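Local coordinates for amidohydrolase 3 domain-containing protein (Pyrococcus horikoshii, PDB 3IGH) that is of uncertain function but is probably a metal-dependent amidohydrolase that cleaves carbon-nitrogen bonds other than peptide bonds, at residues I316-L321 and A340-D345; R385-M390 and Q432-K437; V80-A85 and F106-D111. All coordinates share one frame; numbering follows the deposited sequence. Where two conformers were deposited one is given.

Contact 1: residues I316-L321 and A340-D345. With SO4 (sulfate ion), chain G.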
ATOM      1  N   ILE A 316     -10.520  28.558   7.651  1.00 30.41           N
ATOM      2  CA  ILE A 316     -11.464  29.427   6.947  1.00 31.37           C
ATOM      3  C   ILE A 316     -11.217  30.896   7.339  1.00 28.34           C
ATOM      4  O   ILE A 316     -10.984  31.742   6.478  1.00 31.17           O
ATOM      5  CB  ILE A 316     -12.929  28.934   7.161  1.00 30.47           C
ATOM      6  CG1 ILE A 316     -13.126  27.627   6.385  1.00 26.08           C
ATOM      7  CG2 ILE A 316     -13.955  29.966   6.674  1.00 27.64           C
ATOM      8  CD1 ILE A 316     -14.530  27.034   6.434  1.00 33.24           C
ATOM      9  N   GLY A 317     -11.232  31.184   8.636  1.00 28.12           N
ATOM     10  CA  GLY A 317     -11.012  32.551   9.121  1.00 30.70           C
ATOM     11  C   GLY A 317      -9.575  33.001   8.954  1.00 33.61           C
ATOM     12  O   GLY A 317      -8.665  32.172   8.804  1.00 30.25           O
ATOM     13  N   ASP A 318      -9.357  34.314   8.973  1.00 30.66           N
ATOM     14  CA  ASP A 318      -8.013  34.843   8.756  1.00 32.34           C
ATOM     15  C   ASP A 318      -7.078  34.588   9.943  1.00 31.33           C
ATOM     16  O   ASP A 318      -5.876  34.397   9.753  1.00 33.17           O
ATOM     17  CB  ASP A 318      -8.044  36.332   8.389  1.00 32.04           C
ATOM     18  CG  ASP A 318      -8.456  37.214   9.547  1.00 35.26           C
ATOM     19  OD1 ASP A 318      -9.596  37.084  10.052  1.00 33.11           O
ATOM     20  OD2 ASP A 318      -7.621  38.037   9.959  1.00 32.80           O
ATOM     21  N   LYS A 319      -7.625  34.563  11.156  1.00 31.11           N
ATOM     22  CA  LYS A 319      -6.805  34.217  12.327  1.00 35.76           C
ATOM     23  C   LYS A 319      -6.479  32.721  12.344  1.00 32.51           C
ATOM     24  O   LYS A 319      -5.386  32.329  12.735  1.00 34.57           O
ATOM     25  CB  LYS A 319      -7.472  34.633  13.639  1.00 32.12           C
ATOM     26  CG  LYS A 319      -6.555  34.519  14.851  1.00 36.21           C
ATOM     27  CD  LYS A 319      -7.218  35.054  16.114  1.00 38.87           C
ATOM     28  CE  LYS A 319      -6.152  35.433  17.137  1.00 54.22           C
ATOM     29  NZ  LYS A 319      -6.738  36.111  18.327  1.00 61.51           N
ATOM     30  N   ALA A 320      -7.428  31.897  11.904  1.00 31.43           N
ATOM     31  CA  ALA A 320      -7.202  30.459  11.768  1.00 31.60           C
ATOM     32  C   ALA A 320      -6.058  30.180  10.812  1.00 30.17           C
ATOM     33  O   ALA A 320      -5.272  29.257  11.030  1.00 30.63           O
ATOM     34  CB  ALA A 320      -8.435  29.797  11.266  1.00 30.50           C
ATOM     35  N   LEU A 321      -5.981  30.980   9.750  1.00 30.02           N
ATOM     36  CA  LEU A 321      -4.891  30.899   8.798  1.00 30.50           C
ATOM     37  C   LEU A 321      -3.535  31.217   9.440  1.00 37.24           C
ATOM     38  O   LEU A 321      -2.543  30.538   9.140  1.00 33.70           O
ATOM     39  CB  LEU A 321      -5.148  31.803   7.590  1.00 30.39           C
ATOM     40  CG  LEU A 321      -4.071  31.788   6.500  1.00 30.05           C
ATOM     41  CD1 LEU A 321      -3.859  30.379   5.934  1.00 36.45           C
ATOM     42  CD2 LEU A 321      -4.437  32.747   5.397  1.00 33.63           C
ATOM     43  N   ALA A 340      -8.920  28.379   2.812  1.00 24.91           N
ATOM     44  CA  ALA A 340      -8.226  29.679   2.791  1.00 26.63           C
ATOM     45  C   ALA A 340      -9.191  30.806   2.398  1.00 28.57           C
ATOM     46  O   ALA A 340      -8.900  31.626   1.523  1.00 30.05           O
ATOM     47  CB  ALA A 340      -7.002  29.634   1.863  1.00 29.02           C
ATOM     48  N   SER A 341     -10.346  30.822   3.060  1.00 29.28           N
ATOM     49  CA  SER A 341     -11.488  31.639   2.642  1.00 30.26           C
ATOM     50  C   SER A 341     -11.280  33.136   2.846  1.00 31.89           C
ATOM     51  O   SER A 341     -11.774  33.946   2.064  1.00 30.06           O
ATOM     52  CB  SER A 341     -12.742  31.181   3.381  1.00 30.33           C
ATOM     53  OG  SER A 341     -12.940  29.781   3.210  1.00 32.73           O
ATOM     54  N   LEU A 342     -10.532  33.479   3.888  1.00 28.99           N
ATOM     55  CA  LEU A 342     -10.217  34.859   4.237  1.00 30.67           C
ATOM     56  C   LEU A 342      -8.708  34.984   4.412  1.00 33.55           C
ATOM     57  O   LEU A 342      -8.148  34.440   5.369  1.00 36.53           O
ATOM     58  CB  LEU A 342     -10.892  35.228   5.553  1.00 33.55           C
ATOM     59  CG  LEU A 342     -12.292  35.825   5.599  1.00 48.30           C
ATOM     60  CD1 LEU A 342     -12.525  36.355   6.988  1.00 44.62           C
ATOM     61  CD2 LEU A 342     -12.414  36.955   4.622  1.00 42.75           C
ATOM     62  N   VAL A 343      -8.059  35.670   3.477  1.00 31.02           N
ATOM     63  CA  VAL A 343      -6.609  35.870   3.502  1.00 35.68           C
ATOM     64  C   VAL A 343      -6.316  37.370   3.428  1.00 34.70           C
ATOM     65  O   VAL A 343      -6.715  38.023   2.469  1.00 34.97           O
ATOM     66  CB  VAL A 343      -5.913  35.162   2.310  1.00 40.08           C
ATOM     67  CG1 VAL A 343      -4.410  35.432   2.312  1.00 33.20           C
ATOM     68  CG2 VAL A 343      -6.191  33.652   2.329  1.00 25.95           C
ATOM     69  N   ARG A 344      -5.625  37.903   4.436  1.00 35.27           N
ATOM     70  CA  ARG A 344      -5.250  39.330   4.474  1.00 38.87           C
ATOM     71  C   ARG A 344      -4.091  39.605   3.521  1.00 37.35           C
ATOM     72  O   ARG A 344      -3.355  38.683   3.180  1.00 35.83           O
ATOM     73  CB  ARG A 344      -4.829  39.731   5.888  1.00 33.82           C
ATOM     74  CG  ARG A 344      -5.813  39.397   6.989  1.00 36.41           C
ATOM     75  CD  ARG A 344      -5.374  40.009   8.331  1.00 38.64           C
ATOM     76  NE  ARG A 344      -4.032  39.569   8.709  1.00 32.28           N
ATOM     77  CZ  ARG A 344      -3.769  38.580   9.562  1.00 31.69           C
ATOM     78  NH1 ARG A 344      -2.513  38.257   9.813  1.00 33.31           N
ATOM     79  NH2 ARG A 344      -4.749  37.909  10.162  1.00 35.55           N
ATOM     80  N   ASP A 345      -3.905  40.867   3.119  1.00 41.62           N
ATOM     81  CA  ASP A 345      -2.786  41.251   2.236  1.00 42.22           C
ATOM     82  C   ASP A 345      -1.426  40.840   2.808  1.00 42.74           C
ATOM     83  O   ASP A 345      -0.547  40.409   2.061  1.00 43.04           O
ATOM     84  CB  ASP A 345      -2.772  42.764   1.936  1.00 46.41           C
ATOM     85  CG  ASP A 345      -3.970  43.232   1.107  1.00 64.61           C
ATOM     86  OD1 ASP A 345      -3.976  44.425   0.721  1.00 60.86           O
ATOM     87  OD2 ASP A 345      -4.906  42.439   0.845  1.00 54.14           O
TER
HETATM   88  S   SO4 G   6      -4.635  44.008   4.972  0.75 62.14           S
HETATM   89  O1  SO4 G   6      -5.412  43.226   4.019  0.75 53.94           O
HETATM   90  O2  SO4 G   6      -5.340  44.061   6.250  0.75 61.87           O
HETATM   91  O3  SO4 G   6      -3.330  43.383   5.198  0.75 57.96           O
HETATM   92  O4  SO4 G   6      -4.462  45.356   4.436  0.75 60.71           O
HETATM   93  O   HOH W   1      -8.148  31.645   5.436  1.00 34.38           O
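Ile316 and Leu342 meet where two loops leave the neighbouring parallel strands 310-315 and 336-337, at the C-terminal end of a TIM barrel, the end at which amidohydrolases of this fold usually carry their active sites. The backbones join through a weak, bent hydrogen bond of 3.2 Å from Leu342 N to Ile316 O, and a water can donate to both Ile316 O and Leu342 O. Ile316 packs on Ser341: CG2, anti to the backbone N, rests 3.7 Å from Ser341 CB. Gly317 is the N-cap of helix 318-331, and its carbonyl O accepts from Leu321 N at 3.1 Å, closing the first turn. On that turn Asp318 and Arg344 cross at about a right angle, their planes 87° apart. In their salt bridge Arg344 NH2 reaches Asp318 OD2 at 2.9 Å within the guanidinium plane, arriving on the anti side of the carboxylate and 26° out of its plane. Ser277 OG also bonds to this OD2, which is therefore gripped twice, while Asp322 shares NH2 and Asp346 takes NH1; one long, charged side chain thus serves several acids. One turn on, Leu321 CD2 packs 3.6 Å from Val343 CG2. Both residues lie against helix 345-354, Leu321 on Gln347 and Val343 on Leu348, so the contact joins the start of helix 318-331 to the loop leading from strand 336-337 into helix 345-354, which packs against both.

Contact 2: residues R385-M390 and Q432-K437. With SO4 (sulfate ion), chain N.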
ATOM      1  N   ARG A 385      -9.969  35.012  -2.609  1.00 30.22           N
ATOM      2  CA  ARG A 385      -9.169  35.851  -3.509  1.00 30.02           C
ATOM      3  C   ARG A 385      -8.268  35.017  -4.410  1.00 35.47           C
ATOM      4  O   ARG A 385      -7.036  35.093  -4.344  1.00 34.75           O
ATOM      5  CB  ARG A 385      -8.415  36.953  -2.730  1.00 33.90           C
ATOM      6  CG  ARG A 385      -7.485  36.478  -1.611  1.00 34.81           C
ATOM      7  CD  ARG A 385      -7.054  37.615  -0.688  1.00 34.15           C
ATOM      8  NE  ARG A 385      -6.446  38.751  -1.380  1.00 32.79           N
ATOM      9  CZ  ARG A 385      -5.896  39.805  -0.771  1.00 33.73           C
ATOM     10  NH1 ARG A 385      -5.864  39.883   0.555  1.00 31.58           N
ATOM     11  NH2 ARG A 385      -5.376  40.788  -1.491  1.00 40.21           N
ATOM     12  N   PHE A 386      -8.904  34.253  -5.298  1.00 35.27           N
ATOM     13  CA  PHE A 386      -8.224  33.175  -6.028  1.00 35.50           C
ATOM     14  C   PHE A 386      -7.123  33.646  -6.973  1.00 39.00           C
ATOM     15  O   PHE A 386      -6.101  32.977  -7.106  1.00 35.01           O
ATOM     16  CB  PHE A 386      -9.223  32.308  -6.796  1.00 32.05           C
ATOM     17  CG  PHE A 386     -10.310  31.716  -5.941  1.00 32.91           C
ATOM     18  CD1 PHE A 386     -11.606  31.607  -6.440  1.00 31.42           C
ATOM     19  CD2 PHE A 386     -10.051  31.268  -4.644  1.00 35.08           C
ATOM     20  CE1 PHE A 386     -12.619  31.059  -5.671  1.00 37.09           C
ATOM     21  CE2 PHE A 386     -11.074  30.730  -3.863  1.00 32.15           C
ATOM     22  CZ  PHE A 386     -12.355  30.613  -4.384  1.00 31.18           C
ATOM     23  N   LYS A 387      -7.343  34.787  -7.627  1.00 38.51           N
ATOM     24  CA  LYS A 387      -6.338  35.366  -8.506  1.00 43.11           C
ATOM     25  C   LYS A 387      -5.083  35.764  -7.725  1.00 37.26           C
ATOM     26  O   LYS A 387      -3.978  35.418  -8.134  1.00 35.71           O
ATOM     27  CB  LYS A 387      -6.901  36.544  -9.314  1.00 42.36           C
ATOM     28  CG  LYS A 387      -5.959  36.997 -10.440  1.00 52.78           C
ATOM     29  CD  LYS A 387      -6.562  38.093 -11.309  1.00 59.47           C
ATOM     30  CE  LYS A 387      -5.768  38.266 -12.603  1.00 72.55           C
ATOM     31  NZ  LYS A 387      -6.346  39.316 -13.491  1.00 77.46           N
ATOM     32  N   ASP A 388      -5.266  36.447  -6.592  1.00 35.18           N
ATOM     33  CA  ASP A 388      -4.154  36.766  -5.684  1.00 36.65           C
ATOM     34  C   ASP A 388      -3.419  35.525  -5.159  1.00 44.46           C
ATOM     35  O   ASP A 388      -2.193  35.512  -5.104  1.00 36.48           O
ATOM     36  CB  ASP A 388      -4.638  37.601  -4.490  1.00 36.27           C
ATOM     37  CG  ASP A 388      -5.194  38.950  -4.907  1.00 47.42           C
ATOM     38  OD1 ASP A 388      -4.813  39.438  -5.991  1.00 44.19           O
ATOM     39  OD2 ASP A 388      -6.018  39.514  -4.150  1.00 45.10           O
ATOM     40  N   LEU A 389      -4.169  34.497  -4.766  1.00 37.65           N
ATOM     41  CA  LEU A 389      -3.577  33.279  -4.194  1.00 36.57           C
ATOM     42  C   LEU A 389      -2.775  32.458  -5.215  1.00 34.45           C
ATOM     43  O   LEU A 389      -1.722  31.894  -4.880  1.00 37.41           O
ATOM     44  CB  LEU A 389      -4.661  32.415  -3.537  1.00 32.88           C
ATOM     45  CG  LEU A 389      -5.373  33.037  -2.328  1.00 31.23           C
ATOM     46  CD1 LEU A 389      -6.607  32.235  -1.907  1.00 33.84           C
ATOM     47  CD2 LEU A 389      -4.408  33.213  -1.145  1.00 35.80           C
ATOM     48  N   MET A 390      -3.265  32.423  -6.459  1.00 37.94           N
ATOM     49  CA  MET A 390      -2.623  31.691  -7.554  0.50 39.71           C
ATOM     50  C   MET A 390      -1.219  32.250  -7.826  1.00 42.02           C
ATOM     51  O   MET A 390      -0.326  31.533  -8.292  1.00 42.79           O
ATOM     52  CB  MET A 390      -3.490  31.792  -8.815  0.50 42.47           C
ATOM     53  CG  MET A 390      -3.553  30.540  -9.688  0.50 49.40           C
ATOM     54  SD  MET A 390      -4.873  30.633 -10.933  0.50 37.90           S
ATOM     55  CE  MET A 390      -4.484  32.208 -11.703  0.50 35.13           C
ATOM     56  N   GLN A 432     -11.003  39.388  -9.121  1.00 37.95           N
ATOM     57  CA  GLN A 432     -10.470  38.090  -8.713  1.00 39.77           C
ATOM     58  C   GLN A 432     -10.889  36.952  -9.644  1.00 37.05           C
ATOM     59  O   GLN A 432     -10.490  35.800  -9.437  1.00 40.90           O
ATOM     60  CB  GLN A 432     -10.867  37.778  -7.270  1.00 40.92           C
ATOM     61  CG  GLN A 432     -10.184  38.671  -6.236  1.00 37.09           C
ATOM     62  CD  GLN A 432      -8.676  38.600  -6.331  1.00 44.43           C
ATOM     63  OE1 GLN A 432      -8.087  37.535  -6.183  1.00 32.77           O
ATOM     64  NE2 GLN A 432      -8.047  39.732  -6.596  1.00 35.41           N
ATOM     65  N   ALA A 433     -11.692  37.281 -10.657  1.00 36.11           N
ATOM     66  CA  ALA A 433     -12.140  36.316 -11.667  1.00 36.68           C
ATOM     67  C   ALA A 433     -10.950  35.716 -12.407  1.00 41.72           C
ATOM     68  O   ALA A 433      -9.985  36.417 -12.705  1.00 41.79           O
ATOM     69  CB  ALA A 433     -13.086  36.988 -12.651  1.00 34.17           C
ATOM     70  N   LEU A 434     -11.008  34.413 -12.666  1.00 41.88           N
ATOM     71  CA  LEU A 434      -9.952  33.734 -13.419  1.00 40.06           C
ATOM     72  C   LEU A 434     -10.422  33.529 -14.847  1.00 39.63           C
ATOM     73  O   LEU A 434     -11.623  33.498 -15.102  1.00 39.54           O
ATOM     74  CB  LEU A 434      -9.613  32.372 -12.794  1.00 41.96           C
ATOM     75  CG  LEU A 434      -9.145  32.299 -11.336  1.00 45.70           C
ATOM     76  CD1 LEU A 434      -8.642  30.900 -11.029  1.00 45.55           C
ATOM     77  CD2 LEU A 434      -8.056  33.309 -11.063  1.00 55.07           C
ATOM     78  N   ASP A 435      -9.493  33.379 -15.783  1.00 36.50           N
ATOM     79  CA  ASP A 435      -9.897  32.962 -17.120  1.00 44.01           C
ATOM     80  C   ASP A 435     -10.041  31.438 -17.157  1.00 43.43           C
ATOM     81  O   ASP A 435      -9.573  30.746 -16.245  1.00 40.12           O
ATOM     82  CB  ASP A 435      -8.960  33.503 -18.212  1.00 49.04           C
ATOM     83  CG  ASP A 435      -7.507  33.112 -18.011  1.00 58.37           C
ATOM     84  OD1 ASP A 435      -7.215  31.973 -17.584  1.00 62.20           O
ATOM     85  OD2 ASP A 435      -6.637  33.959 -18.306  1.00 75.52           O
ATOM     86  N   ILE A 436     -10.686  30.923 -18.202  1.00 40.69           N
ATOM     87  CA  ILE A 436     -10.981  29.491 -18.292  1.00 38.65           C
ATOM     88  C   ILE A 436      -9.729  28.596 -18.281  1.00 39.24           C
ATOM     89  O   ILE A 436      -9.740  27.551 -17.634  1.00 32.89           O
ATOM     90  CB  ILE A 436     -11.954  29.160 -19.465  1.00 43.66           C
ATOM     91  CG1 ILE A 436     -12.489  27.730 -19.328  1.00 41.14           C
ATOM     92  CG2 ILE A 436     -11.308  29.441 -20.842  1.00 43.59           C
ATOM     93  CD1 ILE A 436     -13.897  27.556 -19.834  1.00 76.14           C
ATOM     94  N   LYS A 437      -8.653  29.029 -18.943  1.00 34.78           N
ATOM     95  CA  LYS A 437      -7.387  28.284 -18.953  1.00 38.21           C
ATOM     96  C   LYS A 437      -6.801  28.072 -17.560  1.00 41.45           C
ATOM     97  O   LYS A 437      -6.353  26.972 -17.238  1.00 42.24           O
ATOM     98  CB  LYS A 437      -6.326  29.002 -19.789  1.00 38.74           C
ATOM     99  CG  LYS A 437      -6.222  28.596 -21.243  1.00 60.23           C
ATOM    100  CD  LYS A 437      -4.752  28.553 -21.670  1.00 77.53           C
ATOM    101  CE  LYS A 437      -3.946  29.746 -21.135  1.00 84.67           C
ATOM    102  NZ  LYS A 437      -2.613  29.335 -20.588  1.00 61.62           N
TER
HETATM  103  S   SO4 N  13       0.785  29.936 -22.746  0.50 73.00           S
HETATM  104  O1  SO4 N  13       0.840  31.027 -23.715  0.50 77.97           O
HETATM  105  O2  SO4 N  13      -0.601  29.729 -22.344  0.50 62.84           O
HETATM  106  O3  SO4 N  13       1.297  28.720 -23.367  0.50 71.21           O
HETATM  107  O4  SO4 N  13       1.599  30.269 -21.579  0.50 67.90           O
HETATM  108  O   HOH W   2      -9.480  39.020 -13.267  1.00 51.18           O
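Gln432 lays its amide across the first turn of helix 386-392, crossing the Asp388 side chain at about a right angle with the amide and carboxylate planes 53° apart. Both ends of the amide are used. OE1 takes the backbone N-H of Asp388 in its own carbonyl plane, on a lone pair, at 3.1 Å between Asp388 N and Gln432 OE1 and nearly straight (170°). NE2 turns to the carboxylate and gives Asp388 OD1 a weak bond of 3.3 Å. A bend in the middle of the glutamine chain (chi2 -57°) folds the amide back over the helix start. Asp388 is also held by Arg385, the N-cap residue, which grips side-on with two nitrogens converging on one oxygen: NE lies 2.9 Å from Asp388 OD2 on its anti lone pair, whereas NH2 comes from above the carboxylate plane. Arg385 NH1 is left for Asp345. Further along, Leu434 fills the apolar side, its CD2 lying 3.7 Å from Lys387 CA, and a water links NZ of the exposed Lys387 to Ala433 O. The chemistry is that of a helix N-terminus: a carbonyl oxygen receives one of the N-H groups of the first turn, and a carboxylate sits where the helix dipole and the arginine would both probably favour its negative charge, with the glutamine amide serving donor and acceptor at once.

Contact 3: residues V80-A85 and F106-D111. With SO4 (sulfate ion), chain I.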
ATOM      1  N   VAL A  80     -32.996  10.813   1.414  1.00 40.26           N
ATOM      2  CA  VAL A  80     -34.273  11.398   1.022  1.00 38.94           C
ATOM      3  C   VAL A  80     -34.168  12.926   1.049  1.00 32.75           C
ATOM      4  O   VAL A  80     -33.796  13.527   2.067  1.00 31.95           O
ATOM      5  CB  VAL A  80     -35.441  10.916   1.932  1.00 42.55           C
ATOM      6  CG1 VAL A  80     -36.774  11.490   1.457  1.00 43.75           C
ATOM      7  CG2 VAL A  80     -35.521   9.392   1.943  1.00 37.01           C
ATOM      8  N   ASP A  81     -34.497  13.544  -0.082  1.00 35.85           N
ATOM      9  CA  ASP A  81     -34.459  14.993  -0.229  1.00 37.75           C
ATOM     10  C   ASP A  81     -35.785  15.593   0.264  1.00 38.26           C
ATOM     11  O   ASP A  81     -36.833  15.401  -0.357  1.00 40.52           O
ATOM     12  CB  ASP A  81     -34.203  15.342  -1.703  1.00 39.62           C
ATOM     13  CG  ASP A  81     -33.899  16.817  -1.927  1.00 45.88           C
ATOM     14  OD1 ASP A  81     -34.026  17.631  -0.985  1.00 42.77           O
ATOM     15  OD2 ASP A  81     -33.521  17.164  -3.065  1.00 58.23           O
ATOM     16  N   LEU A  82     -35.716  16.333   1.370  1.00 36.13           N
ATOM     17  CA  LEU A  82     -36.891  16.943   1.990  1.00 38.12           C
ATOM     18  C   LEU A  82     -36.992  18.446   1.737  1.00 42.16           C
ATOM     19  O   LEU A  82     -37.853  19.120   2.312  1.00 39.10           O
ATOM     20  CB  LEU A  82     -36.915  16.667   3.500  1.00 33.03           C
ATOM     21  CG  LEU A  82     -36.801  15.209   3.964  1.00 45.84           C
ATOM     22  CD1 LEU A  82     -36.565  15.155   5.472  1.00 33.84           C
ATOM     23  CD2 LEU A  82     -38.030  14.392   3.572  1.00 40.25           C
ATOM     24  N   ARG A  83     -36.116  18.972   0.884  1.00 38.25           N
ATOM     25  CA  ARG A  83     -36.157  20.389   0.530  1.00 43.75           C
ATOM     26  C   ARG A  83     -37.461  20.690  -0.192  1.00 38.38           C
ATOM     27  O   ARG A  83     -37.881  19.934  -1.068  1.00 36.39           O
ATOM     28  CB  ARG A  83     -34.975  20.766  -0.362  1.00 44.08           C
ATOM     29  CG  ARG A  83     -33.638  20.759   0.350  1.00 45.29           C
ATOM     30  CD  ARG A  83     -32.516  21.068  -0.617  1.00 42.50           C
ATOM     31  NE  ARG A  83     -32.420  20.051  -1.660  1.00 43.76           N
ATOM     32  CZ  ARG A  83     -31.497  20.045  -2.613  1.00 58.31           C
ATOM     33  NH1 ARG A  83     -30.587  21.006  -2.666  1.00 53.09           N
ATOM     34  NH2 ARG A  83     -31.481  19.075  -3.513  1.00 48.17           N
ATOM     35  N   GLY A  84     -38.116  21.770   0.214  1.00 41.45           N
ATOM     36  CA  GLY A  84     -39.376  22.159  -0.402  1.00 45.54           C
ATOM     37  C   GLY A  84     -40.620  21.420   0.068  1.00 51.33           C
ATOM     38  O   GLY A  84     -41.709  21.695  -0.437  1.00 52.91           O
ATOM     39  N   ALA A  85     -40.474  20.484   1.012  1.00 47.46           N
ATOM     40  CA  ALA A  85     -41.630  19.791   1.603  1.00 41.60           C
ATOM     41  C   ALA A  85     -42.471  20.795   2.390  1.00 39.04           C
ATOM     42  O   ALA A  85     -41.954  21.529   3.236  1.00 39.96           O
ATOM     43  CB  ALA A  85     -41.187  18.631   2.499  1.00 39.10           C
ATOM     44  N   PHE A 106     -32.568  14.820   4.503  1.00 35.75           N
ATOM     45  CA  PHE A 106     -31.941  16.133   4.679  1.00 32.44           C
ATOM     46  C   PHE A 106     -32.810  17.229   4.071  1.00 30.03           C
ATOM     47  O   PHE A 106     -33.627  16.969   3.183  1.00 35.24           O
ATOM     48  CB  PHE A 106     -30.533  16.168   4.039  1.00 31.82           C
ATOM     49  CG  PHE A 106     -30.547  16.333   2.534  1.00 31.18           C
ATOM     50  CD1 PHE A 106     -30.403  17.597   1.952  1.00 43.86           C
ATOM     51  CD2 PHE A 106     -30.712  15.231   1.703  1.00 35.52           C
ATOM     52  CE1 PHE A 106     -30.439  17.755   0.567  1.00 37.68           C
ATOM     53  CE2 PHE A 106     -30.732  15.377   0.322  1.00 38.27           C
ATOM     54  CZ  PHE A 106     -30.603  16.643  -0.247  1.00 38.49           C
ATOM     55  N   GLY A 107     -32.600  18.455   4.542  1.00 32.00           N
ATOM     56  CA  GLY A 107     -33.115  19.630   3.858  1.00 32.89           C
ATOM     57  C   GLY A 107     -34.468  20.171   4.277  1.00 39.38           C
ATOM     58  O   GLY A 107     -34.944  21.130   3.669  1.00 38.06           O
ATOM     59  N   TRP A 108     -35.095  19.588   5.301  1.00 36.63           N
ATOM     60  CA  TRP A 108     -36.398  20.100   5.755  1.00 34.31           C
ATOM     61  C   TRP A 108     -36.247  21.441   6.454  1.00 31.70           C
ATOM     62  O   TRP A 108     -35.183  21.767   6.973  1.00 34.30           O
ATOM     63  CB  TRP A 108     -37.154  19.093   6.654  1.00 36.65           C
ATOM     64  CG  TRP A 108     -36.466  18.758   7.960  1.00 32.40           C
ATOM     65  CD1 TRP A 108     -35.682  17.665   8.199  1.00 33.17           C
ATOM     66  CD2 TRP A 108     -36.501  19.502   9.191  1.00 32.01           C
ATOM     67  NE1 TRP A 108     -35.216  17.689   9.487  1.00 33.00           N
ATOM     68  CE2 TRP A 108     -35.711  18.795  10.125  1.00 36.00           C
ATOM     69  CE3 TRP A 108     -37.125  20.689   9.600  1.00 33.44           C
ATOM     70  CZ2 TRP A 108     -35.519  19.241  11.439  1.00 38.75           C
ATOM     71  CZ3 TRP A 108     -36.932  21.130  10.904  1.00 39.05           C
ATOM     72  CH2 TRP A 108     -36.141  20.407  11.810  1.00 36.66           C
ATOM     73  N   ASP A 109     -37.337  22.207   6.490  1.00 34.07           N
ATOM     74  CA  ASP A 109     -37.333  23.524   7.103  1.00 36.15           C
ATOM     75  C   ASP A 109     -38.713  23.741   7.715  1.00 37.28           C
ATOM     76  O   ASP A 109     -39.720  23.609   7.009  1.00 37.32           O
ATOM     77  CB  ASP A 109     -37.050  24.584   6.019  1.00 38.95           C
ATOM     78  CG  ASP A 109     -37.003  26.017   6.558  1.00 43.51           C
ATOM     79  OD1 ASP A 109     -37.219  26.272   7.766  1.00 40.74           O
ATOM     80  OD2 ASP A 109     -36.716  26.919   5.743  1.00 48.97           O
ATOM     81  N   GLN A 110     -38.744  24.101   9.003  1.00 38.10           N
ATOM     82  CA  GLN A 110     -40.013  24.338   9.709  0.80 39.97           C
ATOM     83  C   GLN A 110     -40.791  25.507   9.100  1.00 40.24           C
ATOM     84  O   GLN A 110     -42.012  25.548   9.191  1.00 41.28           O
ATOM     85  CB  GLN A 110     -39.811  24.531  11.227  0.80 36.08           C
ATOM     86  CG  GLN A 110     -39.097  25.824  11.673  0.80 29.64           C
ATOM     87  CD  GLN A 110     -37.580  25.701  11.694  0.80 43.17           C
ATOM     88  OE1 GLN A 110     -36.997  24.837  11.032  0.80 39.46           O
ATOM     89  NE2 GLN A 110     -36.934  26.567  12.466  0.80 40.93           N
ATOM     90  N   ASP A 111     -40.074  26.438   8.467  1.00 38.86           N
ATOM     91  CA  ASP A 111     -40.692  27.581   7.781  1.00 41.94           C
ATOM     92  C   ASP A 111     -41.514  27.165   6.559  1.00 35.43           C
ATOM     93  O   ASP A 111     -42.534  27.785   6.242  1.00 39.35           O
ATOM     94  CB  ASP A 111     -39.629  28.615   7.404  1.00 34.74           C
ATOM     95  CG  ASP A 111     -39.088  29.362   8.612  1.00 49.71           C
ATOM     96  OD1 ASP A 111     -39.678  29.236   9.712  1.00 52.59           O
ATOM     97  OD2 ASP A 111     -38.079  30.082   8.462  1.00 48.31           O
TER
HETATM   98  S   SO4 I   8     -38.537  28.586  15.035  1.00 73.08           S
HETATM   99  O1  SO4 I   8     -39.823  27.920  15.254  1.00 68.57           O
HETATM  100  O2  SO4 I   8     -38.498  29.842  15.780  1.00 67.03           O
HETATM  101  O3  SO4 I   8     -37.460  27.715  15.500  1.00 82.79           O
HETATM  102  O4  SO4 I   8     -38.367  28.873  13.613  1.00 75.25           O
HETATM  103  O   HOH W   3     -39.237  21.565   4.245  1.00 33.94           O
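Val80 begins the pairing with Phe106 by offering its carbonyl: Phe106 N lies 3.0 Å from Val80 O. Asp81 forms the parallel bridge with Phe106, and its side chain, with CG opposite the backbone N (chi1 -170°), crosses the phenyl ring obliquely, the carboxylate and ring planes only 18° apart. Asp81 OD1 comes to within 3.6 Å of Phe106 CZ. The same OD1 accepts from Arg83 N, closing an Asx turn that ends the strand. Leu82 N then bonds to Phe106 O at 2.8 Å, while its branched side chain sends CD1 to the edge of the indole, 3.8 Å from Trp108 CD1. These bonds join the two strands of a beta-alpha-beta unit, 80-81 and 103-108 with helix 88-96 between them, at the margin of a mixed sheet separate from the barrel strands. Arg83 follows, gripping Asp81 side-on, NE to OD1 and NH2 to OD2, the latter at 2.8 Å between Arg83 NH2 and Asp81 OD2. Held so, one guanidinium face lies over Phe106 CE1, its plane tilted 50° from the ring. Gly107 has no side chain to compete with Arg83 CG, which lies 3.7 Å from Gly107 CA. Gly84, with its positive phi, suits the third position of the type II turn from Leu82 to Ala85. Ala85 O can accept from a water that accepts from the backbone N-H of Asp109, just ahead of helix 110-113.

Overall arrangement
From the N terminus, contact 3 comes first, closing a loop of about twenty residues round helix 88-96 in the sheet that stands apart from the barrel strands. Contact 1 follows, closing a similar loop that runs through helix 318-331 and strand 336-337. Contact 2 closes the longest, bringing the start of helix 386-392 to the approach to helix 436-450. The three are in series; none nests in or crosses another. Contacts 1 and 2 have centres about 17 Å apart and touch: Asp345 OD2 salt-bridges Arg385 NH1, which probably bonds to Val343 O, and Leu389 packs on Val343. Contact 3 is remote, its nearest atoms about 19 Å from contact 1 and about 21 Å from contact 2.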